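Local coordinates for protein UV damage endonuclease (Sulfolobus acidocaldarius, PDB 3TC3) that probably acts as a metal-dependent endonuclease that recognises UV-induced and other DNA lesions and cuts the damaged strand during excision repair, at residues 54-59 with 82-86; 71-75 with 296-300; 107-112 with 152-156; 118-122 with 146-150. All coordinates share one frame; numbering follows the deposited sequence.

Contact 1: residues 54-59 with 82-86; sequences VSSSNL and NTIPL
Asn-58 and Thr-83 supply the one hydrogen bond between helical residues 54-59 and loop 82-86, with Asn-58 ND2 lying 3.1 Å from Thr-83 O. The N-H points almost straight at its acceptor (176°), and the oxygen lies in the plane of the amide, but it is approached from above the carbonyl plane rather than on a lone pair. The same oxygen receives a CA-H from Ser-55, a turn earlier, at a CA to O distance of 3.6 Å. The hydroxyl of Ser-55 rests on the ring of Pro-85, OG 3.3 Å from CD, with the end of Ile-84 alongside. The proline CG then meets Val-54 CG1 at 3.7 Å. Farther along the helix, Leu-59 CD2 presses on Thr-83 CG2 at 3.5 Å, a tight methyl pair whose side chains cross at about a right angle. Thr-83 offers that methyl because CG2 is anti to its backbone N, while OG1 bonds to Ser-80 O.

Behind this first shell, Lys-39 binds Asn-58 OD1 and so fixes which way the amide is turned, and Ser-55 OG bonds to Val-51 O within its own helix. Tyr-145 OH holds the backbone N of Ile-84. The loop, which follows barrel strand 76-78, is thus packed between helices 48-71 and 133-153, with Leu-149 touching Thr-83 and Ile-84, while Leu-59 also reaches helix 101-113.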
loop_
_atom_site.group_PDB
_atom_site.type_symbol
_atom_site.label_atom_id
_atom_site.label_comp_id
_atom_site.label_asym_id
_atom_site.label_seq_id
_atom_site.Cartn_x
_atom_site.Cartn_y
_atom_site.Cartn_z
ATOM N N VAL A 54 21.535 -6.748 0.782
ATOM C CA VAL A 54 20.226 -6.861 1.433
ATOM C C VAL A 54 19.117 -6.698 0.384
ATOM O O VAL A 54 18.137 -7.367 0.494
ATOM C CB VAL A 54 20.126 -5.876 2.602
ATOM C CG1 VAL A 54 18.708 -5.876 3.259
ATOM C CG2 VAL A 54 21.227 -6.162 3.624
ATOM N N SER A 55 19.320 -5.859 -0.648
ATOM C CA SER A 55 18.337 -5.816 -1.750
ATOM C C SER A 55 18.184 -7.172 -2.450
ATOM O O SER A 55 17.065 -7.625 -2.675
ATOM C CB SER A 55 18.710 -4.723 -2.755
ATOM O OG SER A 55 18.832 -3.418 -2.149
ATOM N N SER A 56 19.318 -7.825 -2.792
ATOM C CA SER A 56 19.222 -9.118 -3.384
ATOM C C SER A 56 18.485 -10.113 -2.483
ATOM O O SER A 56 17.725 -10.925 -3.005
ATOM C CB SER A 56 20.630 -9.637 -3.789
ATOM O OG SER A 56 21.092 -8.829 -4.842
ATOM N N SER A 57 18.769 -10.127 -1.182
ATOM C CA SER A 57 18.131 -11.150 -0.380
ATOM C C SER A 57 16.652 -10.785 -0.265
ATOM O O SER A 57 15.799 -11.687 -0.308
ATOM C CB SER A 57 18.690 -11.364 1.016
ATOM O OG SER A 57 18.949 -10.167 1.754
ATOM N N ASN A 58 16.350 -9.510 -0.134
ATOM C CA ASN A 58 14.926 -9.152 -0.078
ATOM C C ASN A 58 14.180 -9.590 -1.324
ATOM O O ASN A 58 13.014 -10.050 -1.244
ATOM C CB ASN A 58 14.735 -7.631 0.109
ATOM C CG ASN A 58 14.984 -7.121 1.547
ATOM O OD1 ASN A 58 14.865 -7.871 2.547
ATOM N ND2 ASN A 58 15.157 -5.796 1.672
ATOM N N LEU A 59 14.794 -9.351 -2.476
ATOM C CA LEU A 59 14.133 -9.589 -3.717
ATOM C C LEU A 59 13.970 -11.112 -3.929
ATOM O O LEU A 59 12.980 -11.564 -4.509
ATOM C CB LEU A 59 14.876 -8.909 -4.846
ATOM C CG LEU A 59 14.739 -7.368 -4.846
ATOM C CD1 LEU A 59 15.846 -6.723 -5.695
ATOM C CD2 LEU A 59 13.361 -6.984 -5.417
ATOM N N ASN A 82 10.975 -1.362 2.300
ATOM C CA ASN A 82 12.419 -1.622 2.620
ATOM C C ASN A 82 13.101 -2.408 1.544
ATOM O O ASN A 82 14.319 -2.727 1.675
ATOM C CB ASN A 82 12.493 -2.410 3.957
ATOM C CG ASN A 82 12.104 -1.638 5.103
ATOM O OD1 ASN A 82 12.132 -0.405 5.094
ATOM N ND2 ASN A 82 11.830 -2.362 6.230
ATOM N N THR A 83 12.429 -2.759 0.436
ATOM C CA THR A 83 12.982 -3.694 -0.579
ATOM C C THR A 83 14.419 -3.269 -0.948
ATOM O O THR A 83 15.317 -4.126 -0.890
ATOM C CB THR A 83 12.106 -3.742 -1.839
ATOM O OG1 THR A 83 10.880 -4.409 -1.432
ATOM C CG2 THR A 83 12.750 -4.568 -2.960
ATOM N N ILE A 84 14.576 -2.007 -1.333
ATOM C CA ILE A 84 15.970 -1.482 -1.545
ATOM C C ILE A 84 16.269 -0.539 -0.337
ATOM O O ILE A 84 15.765 0.575 -0.278
ATOM C CB ILE A 84 16.043 -0.637 -2.792
ATOM C CG1 ILE A 84 15.452 -1.364 -3.999
ATOM C CG2 ILE A 84 17.585 -0.175 -3.011
ATOM C CD1 ILE A 84 16.190 -2.699 -4.403
ATOM N N PRO A 85 17.028 -0.993 0.674
ATOM C CA PRO A 85 17.195 -0.173 1.858
ATOM C C PRO A 85 17.784 1.203 1.679
ATOM O O PRO A 85 18.821 1.239 1.003
ATOM C CB PRO A 85 18.105 -1.045 2.733
ATOM C CG PRO A 85 17.858 -2.396 2.327
ATOM C CD PRO A 85 17.732 -2.278 0.780
ATOM N N LEU A 86 17.213 2.249 2.308
ATOM C CA LEU A 86 17.757 3.609 2.244
ATOM C C LEU A 86 17.801 4.224 0.842
ATOM O O LEU A 86 18.436 5.262 0.626
ATOM C CB LEU A 86 19.181 3.706 2.894
ATOM C CG LEU A 86 19.202 3.279 4.360
ATOM C CD1 LEU A 86 20.715 3.096 4.706
ATOM C CD2 LEU A 86 18.496 4.409 5.171
#

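Contact 2: residues 71-75 with 296-300; sequences KHEIL and ALKAV
Ile-74 carries the apolar part of this contact, reaching out from the turn at 71-75 to one side of helix 293-305. Its CD1 lies 3.7 Å from Ala-296 CB, and CG1, one carbon back, sits 3.8 Å from Val-300 CG2, so the branch spans a full helical turn. The side chains of Ile-74 and Val-300 meet at about a right angle. Leu-297 adds its CD2, which approaches the ring of His-72 obliquely, 3.8 Å from the ring atom CD2, and also lies near the end of Ile-74.

Backbone against methyl is the second kind of touch. Val-300 CG2 packs 3.6 Å from Glu-73 O and 3.8 Å from His-72 O, two carbonyls that the turn brings to the same valine. That turn is a Schellman motif closing helix 48-71: Glu-73, at positive phi (67°), is its C-prime residue, with Glu-73 N bonded back to Leu-70 O and Ile-74 N to Asn-69 O. The chain then enters strand 76-78 of the TIM barrel, so the first long helix hands over to the second strand right beside the last helix.

No hydrogen bond joins the two segments, and the polar ends look to other partners. Glu-73 forms a salt bridge through OE2 with Lys-304, a turn further along helix 293-305. His-72 ND1 bonds to Trp-68 O, and its ring stacks with the Trp-68 ring, which turns the imidazole to where Leu-297 meets it. On the barrel side, Ala-296 and Ile-74 both rest against Tyr-26 of strand 22-27.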
loop_
_atom_site.group_PDB
_atom_site.type_symbol
_atom_site.label_atom_id
_atom_site.label_comp_id
_atom_site.label_asym_id
_atom_site.label_seq_id
_atom_site.Cartn_x
_atom_site.Cartn_y
_atom_site.Cartn_z
ATOM N N LYS A 71 0.270 -20.079 -5.329
ATOM C CA LYS A 71 -0.165 -21.484 -5.004
ATOM C C LYS A 71 -1.261 -21.470 -3.938
ATOM O O LYS A 71 -2.178 -22.327 -3.930
ATOM C CB LYS A 71 1.021 -22.253 -4.504
ATOM C CG LYS A 71 1.995 -22.594 -5.633
ATOM C CD LYS A 71 3.096 -23.487 -5.107
ATOM C CE LYS A 71 4.290 -23.503 -6.027
ATOM N NZ LYS A 71 4.855 -24.884 -6.153
ATOM N N HIS A 72 -1.220 -20.465 -3.011
ATOM C CA HIS A 72 -2.255 -20.319 -1.963
ATOM C C HIS A 72 -3.409 -19.375 -2.336
ATOM O O HIS A 72 -4.216 -19.028 -1.512
ATOM C CB HIS A 72 -1.552 -19.851 -0.682
ATOM C CG HIS A 72 -0.665 -20.929 -0.117
ATOM N ND1 HIS A 72 0.592 -21.152 -0.557
ATOM C CD2 HIS A 72 -0.920 -21.921 0.832
ATOM C CE1 HIS A 72 1.141 -22.197 0.095
ATOM N NE2 HIS A 72 0.225 -22.698 0.917
ATOM N N GLU A 73 -3.517 -19.014 -3.605
ATOM C CA GLU A 73 -4.672 -18.268 -4.154
ATOM C C GLU A 73 -4.750 -16.826 -3.582
ATOM O O GLU A 73 -5.845 -16.291 -3.378
ATOM C CB GLU A 73 -5.993 -19.046 -3.996
ATOM C CG GLU A 73 -5.816 -20.525 -4.554
ATOM C CD GLU A 73 -7.112 -21.288 -4.367
ATOM O OE1 GLU A 73 -8.012 -21.090 -5.191
ATOM O OE2 GLU A 73 -7.218 -22.033 -3.388
ATOM N N ILE A 74 -3.584 -16.260 -3.355
ATOM C CA ILE A 74 -3.436 -14.879 -2.803
ATOM C C ILE A 74 -2.836 -14.014 -3.934
ATOM O O ILE A 74 -1.671 -14.168 -4.298
ATOM C CB ILE A 74 -2.490 -14.908 -1.597
ATOM C CG1 ILE A 74 -3.218 -15.630 -0.435
ATOM C CG2 ILE A 74 -2.224 -13.468 -1.107
ATOM C CD1 ILE A 74 -2.249 -16.078 0.646
ATOM N N LEU A 75 -3.675 -13.218 -4.597
ATOM C CA LEU A 75 -3.308 -12.593 -5.896
ATOM C C LEU A 75 -3.104 -11.078 -5.776
ATOM O O LEU A 75 -2.972 -10.384 -6.765
ATOM C CB LEU A 75 -4.330 -12.907 -6.996
ATOM C CG LEU A 75 -4.461 -14.390 -7.431
ATOM C CD1 LEU A 75 -5.286 -14.470 -8.641
ATOM C CD2 LEU A 75 -3.170 -15.024 -7.553
ATOM N N ALA A 296 -4.424 -14.082 5.585
ATOM C CA ALA A 296 -4.746 -14.188 4.177
ATOM C C ALA A 296 -5.267 -15.588 3.866
ATOM O O ALA A 296 -6.226 -15.710 3.083
ATOM C CB ALA A 296 -3.520 -13.908 3.348
ATOM N N LEU A 297 -4.712 -16.594 4.542
ATOM C CA LEU A 297 -5.251 -17.963 4.373
ATOM C C LEU A 297 -6.652 -18.095 4.874
ATOM O O LEU A 297 -7.448 -18.750 4.197
ATOM C CB LEU A 297 -4.357 -19.019 5.019
ATOM C CG LEU A 297 -2.977 -19.082 4.329
ATOM C CD1 LEU A 297 -2.077 -19.976 5.140
ATOM C CD2 LEU A 297 -3.085 -19.545 2.871
ATOM N N LYS A 298 -6.984 -17.434 6.001
ATOM C CA LYS A 298 -8.348 -17.520 6.561
ATOM C C LYS A 298 -9.247 -16.811 5.544
ATOM O O LYS A 298 -10.356 -17.307 5.214
ATOM C CB LYS A 298 -8.388 -16.795 7.901
ATOM C CG LYS A 298 -7.594 -17.354 9.157
ATOM C CD LYS A 298 -7.720 -16.239 10.340
ATOM C CE LYS A 298 -7.370 -16.704 11.716
ATOM N NZ LYS A 298 -7.889 -15.576 12.583
ATOM N N ALA A 299 -8.804 -15.654 4.979
ATOM C CA ALA A 299 -9.711 -14.974 4.073
ATOM C C ALA A 299 -9.962 -15.734 2.741
ATOM O O ALA A 299 -11.077 -15.706 2.225
ATOM C CB ALA A 299 -9.139 -13.543 3.795
ATOM N N VAL A 300 -8.912 -16.407 2.210
ATOM C CA VAL A 300 -9.075 -17.179 0.975
ATOM C C VAL A 300 -10.136 -18.290 1.255
ATOM O O VAL A 300 -11.018 -18.483 0.396
ATOM C CB VAL A 300 -7.711 -17.789 0.623
ATOM C CG1 VAL A 300 -7.879 -18.921 -0.413
ATOM C CG2 VAL A 300 -6.853 -16.786 -0.009
#

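Contact 3: residues 107-112 with 152-156; sequences IGDFIK and SMGIE
Ile-155 and Lys-112 reach the opposing segment through a chi1 turn and a chain bend respectively. At Ile-155, chi1 of 69° sets CG1 between the backbone N and carbonyl carbon and leaves CG2 anti to that carbon, against Gly-108, 3.7 Å from its CA. CG1 carries CD1 onward to Ile-111 CD1 at 4.0 Å, the two side chains meeting at about a right angle. Lys-112 is otherwise extended but bends at chi3 (-58°), which swings its ammonium back to Gly-154: NZ to O is 2.9 Å, with the donor tilted out of the carbonyl plane. The aliphatic part of the lysine lies over Ile-155 CG2 on the way.

Between these groups the backbones meet directly. Gly-108 has no side chain to hold them apart, and its CA comes within 3.1 Å of Met-153 O, with the C-H aimed nearly straight at the oxygen (171°). Met-153 itself runs out extended, and its SD and CE graze Ile-107 CG2. Helices 101-113 and 133-153, neighbours on the outside of the barrel, come together here, Gly-108 and Met-153 being the nearest pair of the two segments, and the second helix ends in a Schellman motif with Gly-154 at positive phi.

One water binds Lys-112 NZ as acceptor and donates to both Asp-109 OD1 and Met-153 O, each link 2.8 to 2.9 Å. The lysine therefore meets the carbonyl end of helix 133-153 directly at one oxygen and through water at another. Its charge would be expected to suit the negative end of that helix dipole, and Asp-109 probably offsets part of the charge on the other side of the water.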
loop_
_atom_site.group_PDB
_atom_site.type_symbol
_atom_site.label_atom_id
_atom_site.label_comp_id
_atom_site.label_asym_id
_atom_site.label_seq_id
_atom_site.Cartn_x
_atom_site.Cartn_y
_atom_site.Cartn_z
ATOM N N ILE A 107 10.810 -10.773 -11.381
ATOM C CA ILE A 107 9.718 -10.639 -10.423
ATOM C C ILE A 107 8.557 -9.971 -11.153
ATOM O O ILE A 107 7.425 -10.419 -11.039
ATOM C CB ILE A 107 10.173 -9.831 -9.206
ATOM C CG1 ILE A 107 11.046 -10.721 -8.276
ATOM C CG2 ILE A 107 8.885 -9.309 -8.431
ATOM C CD1 ILE A 107 11.946 -9.893 -7.315
ATOM N N GLY A 108 8.847 -8.892 -11.902
ATOM C CA GLY A 108 7.785 -8.255 -12.646
ATOM C C GLY A 108 7.116 -9.185 -13.684
ATOM O O GLY A 108 5.870 -9.158 -13.832
ATOM N N ASP A 109 7.905 -9.998 -14.378
ATOM C CA ASP A 109 7.295 -10.969 -15.309
ATOM C C ASP A 109 6.378 -11.899 -14.620
ATOM O O ASP A 109 5.266 -12.168 -15.105
ATOM C CB ASP A 109 8.347 -11.824 -16.068
ATOM C CG ASP A 109 9.186 -11.005 -16.999
ATOM O OD1 ASP A 109 8.806 -9.876 -17.389
ATOM O OD2 ASP A 109 10.279 -11.513 -17.349
ATOM N N PHE A 110 6.751 -12.351 -13.413
ATOM C CA PHE A 110 5.934 -13.289 -12.691
ATOM C C PHE A 110 4.627 -12.626 -12.275
ATOM O O PHE A 110 3.557 -13.217 -12.344
ATOM C CB PHE A 110 6.676 -13.773 -11.437
ATOM C CG PHE A 110 5.930 -14.816 -10.673
ATOM C CD1 PHE A 110 6.071 -16.177 -11.028
ATOM C CD2 PHE A 110 5.045 -14.482 -9.611
ATOM C CE1 PHE A 110 5.365 -17.181 -10.322
ATOM C CE2 PHE A 110 4.338 -15.497 -8.884
ATOM C CZ PHE A 110 4.524 -16.854 -9.254
ATOM N N ILE A 111 4.723 -11.350 -11.875
ATOM C CA ILE A 111 3.511 -10.645 -11.522
ATOM C C ILE A 111 2.519 -10.451 -12.670
ATOM O O ILE A 111 1.296 -10.651 -12.494
ATOM C CB ILE A 111 3.933 -9.284 -10.861
ATOM C CG1 ILE A 111 4.609 -9.544 -9.506
ATOM C CG2 ILE A 111 2.832 -8.223 -10.803
ATOM C CD1 ILE A 111 5.337 -8.265 -8.927
ATOM N N LYS A 112 3.051 -10.079 -13.822
ATOM C CA LYS A 112 2.205 -9.805 -14.998
ATOM C C LYS A 112 1.689 -11.127 -15.558
ATOM O O LYS A 112 0.535 -11.194 -15.963
ATOM C CB LYS A 112 3.023 -9.052 -16.069
ATOM C CG LYS A 112 3.118 -7.594 -15.727
ATOM C CD LYS A 112 3.999 -6.827 -16.687
ATOM C CE LYS A 112 5.449 -7.322 -16.824
ATOM N NZ LYS A 112 6.237 -6.439 -17.759
ATOM N N SER A 152 11.173 -0.566 -12.517
ATOM C CA SER A 152 12.255 -1.515 -12.767
ATOM C C SER A 152 11.721 -2.909 -12.910
ATOM O O SER A 152 12.368 -3.750 -13.584
ATOM C CB SER A 152 13.291 -1.450 -11.631
ATOM O OG SER A 152 12.860 -2.139 -10.439
ATOM N N MET A 153 10.566 -3.192 -12.299
ATOM C CA MET A 153 9.892 -4.491 -12.455
ATOM C C MET A 153 9.057 -4.539 -13.739
ATOM O O MET A 153 8.626 -5.627 -14.133
ATOM C CB MET A 153 8.977 -4.780 -11.257
ATOM C CG MET A 153 9.810 -4.883 -10.018
ATOM S SD MET A 153 8.779 -5.146 -8.549
ATOM C CE MET A 153 10.003 -5.457 -7.303
ATOM N N GLY A 154 8.871 -3.403 -14.415
ATOM C CA GLY A 154 8.019 -3.353 -15.608
ATOM C C GLY A 154 6.543 -3.549 -15.303
ATOM O O GLY A 154 5.786 -4.074 -16.137
ATOM N N ILE A 155 6.100 -3.129 -14.112
ATOM C CA ILE A 155 4.716 -3.217 -13.772
ATOM C C ILE A 155 4.106 -1.854 -13.406
ATOM O O ILE A 155 4.834 -0.821 -13.343
ATOM C CB ILE A 155 4.548 -4.174 -12.582
ATOM C CG1 ILE A 155 5.154 -3.553 -11.298
ATOM C CG2 ILE A 155 5.190 -5.606 -12.884
ATOM C CD1 ILE A 155 4.988 -4.478 -10.033
ATOM N N GLU A 156 2.793 -1.857 -13.288
ATOM C CA GLU A 156 2.122 -0.580 -12.906
ATOM C C GLU A 156 2.077 -0.483 -11.382
ATOM O O GLU A 156 3.092 0.066 -10.825
ATOM C CB GLU A 156 0.736 -0.425 -13.515
ATOM C CG GLU A 156 0.674 -0.345 -15.116
ATOM C CD GLU A 156 1.647 0.626 -15.773
ATOM O OE1 GLU A 156 1.906 1.744 -15.269
ATOM O OE2 GLU A 156 2.142 0.285 -16.874
HETATM O O HOH W 1 8.712 -7.201 -16.512
#

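Contact 4: residues 118-122 with 146-150; sequences ISMHP and HADLL
Met-120 is wedged between the side chains of helix 133-153, and its methyl comes closest to the helix at His-146, CE 3.4 Å from CD2, and also lies 3.7 Å from Leu-149 CD2. A bend at chi3 (75°) curls the methyl back between His-146 and Leu-149, leaving SD against Leu-150 CG at 4.0 Å. The sulfur approaches the imidazole obliquely, while Met-120 CB lies at the ring edge. Over a face of the same ring comes Pro-122, its CB 4.0 Å from the ring centroid in a CH-pi contact. Both ring nitrogens are taken, ND1 bonding to Glu-142 O and NE2 to Ser-81 OG, so the imidazole is held in its rotation and Met-120 and Pro-122 pack on a fixed surface.

This is strand-on-helix packing within a beta-alpha-beta unit of the TIM barrel, strand 117-120, helix 133-153 and strand 158-162. The segment axes run nearly antiparallel, at 157°, and 10.4 Å apart. Packing thins toward the start of the strand, where the CA atoms of Ile-118 and Leu-150 are 9.0 Å apart and a single pair, Ile-118 CG2 to Leu-150 CD2 at 3.9 Å, joins the two. At the other end Pro-122 is only partly buried. His-121, just before it, leaves the backbone on the side away from the helix; it lies beside the manganese site, near Glu-195, with its side chain modelled in two positions.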
loop_
_atom_site.group_PDB
_atom_site.type_symbol
_atom_site.label_atom_id
_atom_site.label_comp_id
_atom_site.label_asym_id
_atom_site.label_seq_id
_atom_site.Cartn_x
_atom_site.Cartn_y
_atom_site.Cartn_z
ATOM N N ILE A 118 -0.488 -5.256 -7.328
ATOM C CA ILE A 118 0.584 -4.775 -6.398
ATOM C C ILE A 118 0.268 -3.367 -5.851
ATOM O O ILE A 118 -0.142 -2.438 -6.603
ATOM C CB ILE A 118 1.944 -4.707 -7.171
ATOM C CG1 ILE A 118 2.449 -6.143 -7.506
ATOM C CG2 ILE A 118 3.022 -4.003 -6.372
ATOM C CD1 ILE A 118 2.632 -7.064 -6.276
ATOM N N SER A 119 0.505 -3.180 -4.574
ATOM C CA SER A 119 0.472 -1.846 -4.002
ATOM C C SER A 119 1.760 -1.662 -3.161
ATOM O O SER A 119 2.534 -2.633 -2.941
ATOM C CB SER A 119 -0.740 -1.613 -3.120
ATOM O OG SER A 119 -0.685 -2.482 -2.000
ATOM N N MET A 120 2.062 -0.399 -2.833
ATOM C CA MET A 120 3.113 -0.082 -1.876
ATOM C C MET A 120 2.576 1.055 -1.052
ATOM O O MET A 120 1.835 1.900 -1.550
ATOM C CB MET A 120 4.431 0.364 -2.522
ATOM C CG MET A 120 5.062 -0.773 -3.430
ATOM S SD MET A 120 6.719 -0.228 -4.039
ATOM C CE MET A 120 7.682 -0.448 -2.519
ATOM N N HIS A 121 3.088 1.165 0.199
ATOM C CA HIS A 121 2.680 2.293 1.101
ATOM C C HIS A 121 3.961 2.799 1.743
ATOM O O HIS A 121 4.505 2.196 2.660
ATOM C CB HIS A 121 1.740 1.713 2.180
ATOM C CG HIS A 121 1.291 2.690 3.272
ATOM N ND1 HIS A 121 2.050 3.029 4.314
ATOM C CD2 HIS A 121 0.036 3.264 3.499
ATOM C CE1 HIS A 121 1.349 3.830 5.161
ATOM N NE2 HIS A 121 0.107 3.956 4.674
ATOM N N PRO A 122 4.408 3.949 1.330
ATOM C CA PRO A 122 5.640 4.517 1.918
ATOM C C PRO A 122 5.537 4.860 3.395
ATOM O O PRO A 122 6.579 5.064 4.027
ATOM C CB PRO A 122 5.915 5.823 1.110
ATOM C CG PRO A 122 4.971 5.827 0.149
ATOM C CD PRO A 122 3.907 4.737 0.202
ATOM N N HIS A 146 9.792 4.683 -4.947
ATOM C CA HIS A 146 8.721 3.699 -5.136
ATOM C C HIS A 146 8.341 3.523 -6.596
ATOM O O HIS A 146 8.187 2.408 -7.042
ATOM C CB HIS A 146 7.487 4.108 -4.293
ATOM C CG HIS A 146 7.676 3.834 -2.791
ATOM N ND1 HIS A 146 8.573 4.529 -1.991
ATOM C CD2 HIS A 146 7.129 2.822 -1.995
ATOM C CE1 HIS A 146 8.535 3.973 -0.724
ATOM N NE2 HIS A 146 7.654 2.971 -0.738
ATOM N N ALA A 147 8.231 4.666 -7.312
ATOM C CA ALA A 147 7.915 4.605 -8.763
ATOM C C ALA A 147 9.078 3.935 -9.469
ATOM O O ALA A 147 8.848 3.103 -10.381
ATOM C CB ALA A 147 7.745 5.999 -9.263
ATOM N N ASP A 148 10.301 4.284 -9.109
ATOM C CA ASP A 148 11.446 3.622 -9.782
ATOM C C ASP A 148 11.398 2.092 -9.571
ATOM O O ASP A 148 11.851 1.319 -10.451
ATOM C CB ASP A 148 12.779 4.168 -9.226
ATOM C CG ASP A 148 13.107 5.584 -9.725
ATOM O OD1 ASP A 148 12.430 6.063 -10.648
ATOM O OD2 ASP A 148 14.024 6.168 -9.138
ATOM N N LEU A 149 11.073 1.669 -8.329
ATOM C CA LEU A 149 11.084 0.213 -8.050
ATOM C C LEU A 149 10.058 -0.494 -8.951
ATOM O O LEU A 149 10.364 -1.504 -9.638
ATOM C CB LEU A 149 10.839 -0.065 -6.561
ATOM C CG LEU A 149 10.843 -1.537 -6.175
ATOM C CD1 LEU A 149 12.287 -2.109 -6.388
ATOM C CD2 LEU A 149 10.363 -1.727 -4.776
ATOM N N LEU A 150 8.853 0.023 -8.989
ATOM C CA LEU A 150 7.768 -0.508 -9.827
ATOM C C LEU A 150 8.162 -0.422 -11.325
ATOM O O LEU A 150 7.941 -1.419 -12.080
ATOM C CB LEU A 150 6.487 0.259 -9.516
ATOM C CG LEU A 150 6.063 -0.006 -8.010
ATOM C CD1 LEU A 150 4.863 0.918 -7.709
ATOM C CD2 LEU A 150 5.637 -1.433 -7.770
#

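How the contacts relate
From the N terminus, helix 48-71 opens contact 1, and the turn that ends it opens contact 2. Contact 1 closes first, after strand 76-78. Contact 2 stays open until helix 293-305, so the two cross, while contacts 3 and 4 are nested inside its long loop. Contact 4, in turn, lies within the loop closed by contact 3, both ending on or just beyond helix 133-153. Contacts 1 and 4 meet through Leu-149, Leu-59 meets Ile-107 and Met-153 of contact 3, and Ile-118 touches Ile-111 and Ile-155. Contacts 1, 3 and 4 thus tie helices 48-71, 101-113 and 133-153 to one another and to strand 117-120, and contact 2, touching none of them, brings the last helix beside the first.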